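Local atomic coordinates of transcriptional regulator, LacI family (Burkholderia phymatum, PDB entry 2RGY), a protein that probably regulates transcription as a LacI-family DNA-binding protein whose periplasmic-binding-protein-like domain senses a small effector such as a sugar. Residues A[14-17]-A[22-25]. Sequence-based numbering, arbitrary orientation.
Sequences FVPT and YYGT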
ATOM      1  N   PHE A  14      13.429  -9.559   0.682  1.00 15.75           N
ATOM      2  CA  PHE A  14      12.281 -10.199   1.300  1.00 16.65           C
ATOM      3  C   PHE A  14      11.514  -9.205   2.166  1.00 16.83           C
ATOM      4  O   PHE A  14      12.100  -8.491   2.979  1.00 16.88           O
ATOM      5  CB  PHE A  14      12.679 -11.369   2.192  1.00 14.85           C
ATOM      6  CG  PHE A  14      11.524 -11.932   2.971  1.00 17.37           C
ATOM      7  CD1 PHE A  14      10.652 -12.843   2.381  1.00 15.80           C
ATOM      8  CD2 PHE A  14      11.269 -11.504   4.281  1.00 17.34           C
ATOM      9  CE1 PHE A  14       9.532 -13.327   3.079  1.00 17.33           C
ATOM     10  CE2 PHE A  14      10.155 -11.977   4.992  1.00 17.88           C
ATOM     11  CZ  PHE A  14       9.283 -12.893   4.386  1.00 15.70           C
ATOM     12  N   VAL A  15      10.203  -9.167   1.974  1.00 17.27           N
ATOM     13  CA  VAL A  15       9.322  -8.321   2.761  1.00 18.52           C
ATOM     14  C   VAL A  15       8.164  -9.249   3.127  1.00 19.73           C
ATOM     15  O   VAL A  15       7.729 -10.069   2.310  1.00 19.88           O
ATOM     16  CB  VAL A  15       8.795  -7.110   1.960  1.00 17.73           C
ATOM     17  CG1 VAL A  15       9.934  -6.160   1.646  1.00 20.69           C
ATOM     18  CG2 VAL A  15       8.124  -7.581   0.681  1.00 18.99           C
ATOM     19  N   PRO A  16       7.664  -9.149   4.362  1.00 20.72           N
ATOM     20  CA  PRO A  16       6.558 -10.012   4.790  1.00 22.35           C
ATOM     21  C   PRO A  16       5.245  -9.808   4.040  1.00 23.62           C
ATOM     22  O   PRO A  16       4.344 -10.643   4.141  1.00 25.35           O
ATOM     23  CB  PRO A  16       6.440  -9.704   6.276  1.00 21.51           C
ATOM     24  CG  PRO A  16       6.906  -8.279   6.364  1.00 23.29           C
ATOM     25  CD  PRO A  16       8.095  -8.257   5.451  1.00 20.84           C
ATOM     26  N   THR A  17       5.140  -8.715   3.285  1.00 23.16           N
ATOM     27  CA  THR A  17       3.925  -8.414   2.521  1.00 23.94           C
ATOM     28  C   THR A  17       4.148  -7.184   1.638  1.00 23.13           C
ATOM     29  O   THR A  17       4.992  -6.348   1.948  1.00 23.66           O
ATOM     30  CB  THR A  17       2.729  -8.150   3.478  1.00 26.17           C
ATOM     31  OG1 THR A  17       1.520  -7.990   2.723  1.00 27.84           O
ATOM     32  CG2 THR A  17       2.976  -6.897   4.309  1.00 27.46           C
ATOM     33  N   TYR A  22       4.564   1.361   4.344  1.00 25.80           N
ATOM     34  CA  TYR A  22       5.824   1.111   5.039  1.00 24.80           C
ATOM     35  C   TYR A  22       6.652   0.154   4.175  1.00 23.09           C
ATOM     36  O   TYR A  22       7.817   0.411   3.881  1.00 21.59           O
ATOM     37  CB  TYR A  22       5.555   0.481   6.409  1.00 25.54           C
ATOM     38  CG  TYR A  22       6.803   0.094   7.159  1.00 28.04           C
ATOM     39  CD1 TYR A  22       7.611   1.061   7.768  1.00 28.00           C
ATOM     40  CD2 TYR A  22       7.185  -1.241   7.251  1.00 27.87           C
ATOM     41  CE1 TYR A  22       8.775   0.695   8.457  1.00 27.41           C
ATOM     42  CE2 TYR A  22       8.336  -1.615   7.932  1.00 28.65           C
ATOM     43  CZ  TYR A  22       9.128  -0.645   8.531  1.00 28.40           C
ATOM     44  OH  TYR A  22      10.273  -1.040   9.187  1.00 27.42           O
ATOM     45  N   TYR A  23       6.043  -0.952   3.758  1.00 22.31           N
ATOM     46  CA  TYR A  23       6.762  -1.902   2.928  1.00 20.82           C
ATOM     47  C   TYR A  23       6.950  -1.345   1.525  1.00 20.20           C
ATOM     48  O   TYR A  23       7.933  -1.660   0.864  1.00 19.58           O
ATOM     49  CB  TYR A  23       6.038  -3.245   2.905  1.00 20.78           C
ATOM     50  CG  TYR A  23       6.078  -3.906   4.263  1.00 24.04           C
ATOM     51  CD1 TYR A  23       7.285  -4.335   4.808  1.00 23.46           C
ATOM     52  CD2 TYR A  23       4.927  -4.028   5.034  1.00 25.47           C
ATOM     53  CE1 TYR A  23       7.350  -4.864   6.097  1.00 26.25           C
ATOM     54  CE2 TYR A  23       4.975  -4.557   6.324  1.00 27.37           C
ATOM     55  CZ  TYR A  23       6.194  -4.972   6.848  1.00 27.75           C
ATOM     56  OH  TYR A  23       6.258  -5.483   8.129  1.00 27.48           O
ATOM     57  N   GLY A  24       6.016  -0.511   1.075  1.00 19.68           N
ATOM     58  CA  GLY A  24       6.153   0.088  -0.239  1.00 18.99           C
ATOM     59  C   GLY A  24       7.391   0.970  -0.273  1.00 19.46           C
ATOM     60  O   GLY A  24       8.100   1.033  -1.278  1.00 18.57           O
ATOM     61  N   THR A  25       7.652   1.654   0.836  1.00 18.28           N
ATOM     62  CA  THR A  25       8.814   2.536   0.946  1.00 20.46           C
ATOM     63  C   THR A  25      10.112   1.744   0.818  1.00 18.78           C
ATOM     64  O   THR A  25      11.056   2.164   0.153  1.00 17.05           O
ATOM     65  CB  THR A  25       8.820   3.261   2.308  1.00 21.52           C
ATOM     66  OG1 THR A  25       7.607   4.013   2.438  1.00 24.61           O
ATOM     67  CG2 THR A  25      10.019   4.199   2.415  1.00 21.81           C
TER
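Thr-17 O, a backbone carbonyl oxygen, lies 3.4 Å from Tyr-23 CB at the root of the side chain. This is a van der Waals approach, and no hydrogen bond joins 14-17 to 22-25; the phenol of Tyr-23 does most of the work. With its CG anti to the carbonyl carbon (chi1 -67°), Tyr-23 extends from the helix toward the chain ahead of it. Pro-16 meets the hydroxyl end of the ring: its CG stands 3.4 Å from Tyr-23 CZ and reaches the phenol oxygen equally closely, while its CD approaches Tyr-23 CE1 at 3.5 Å. The Thr-17 methyl meets the CD2/CE2 side of the ring, on the same side of its plane as Pro-16, CG2 to Tyr-23 CD2 at 3.5 Å. The Thr-17 torsion (chi1 -174°) divides the branches, CG2 facing the tyrosine and OG1 making a weak hydrogen bond to Phe-19 N in the connecting loop. Val-15 adds a looser apolar contact, CB to Tyr-23 CD1 at 4.3 Å. Within the helix, Tyr-22 brings its ring edge over the other face of Tyr-23, with Tyr-22 CD2 3.7 Å above the centre of that ring. The phenol is thus flanked both by the preceding loop and by its own neighbour. The contact packs the loop of the first beta-alpha unit, after strand 10-14 of the parallel sheet, against the start of helix 21-36. Val-15 is tied to Ala-44 and Thr-45 at the end of strand 40-44, Phe-14 packs on helix 52-65, Tyr-22 and Thr-25 rest on helix 244-260, and Thr-25 also packs on Phe-19 of the second subunit.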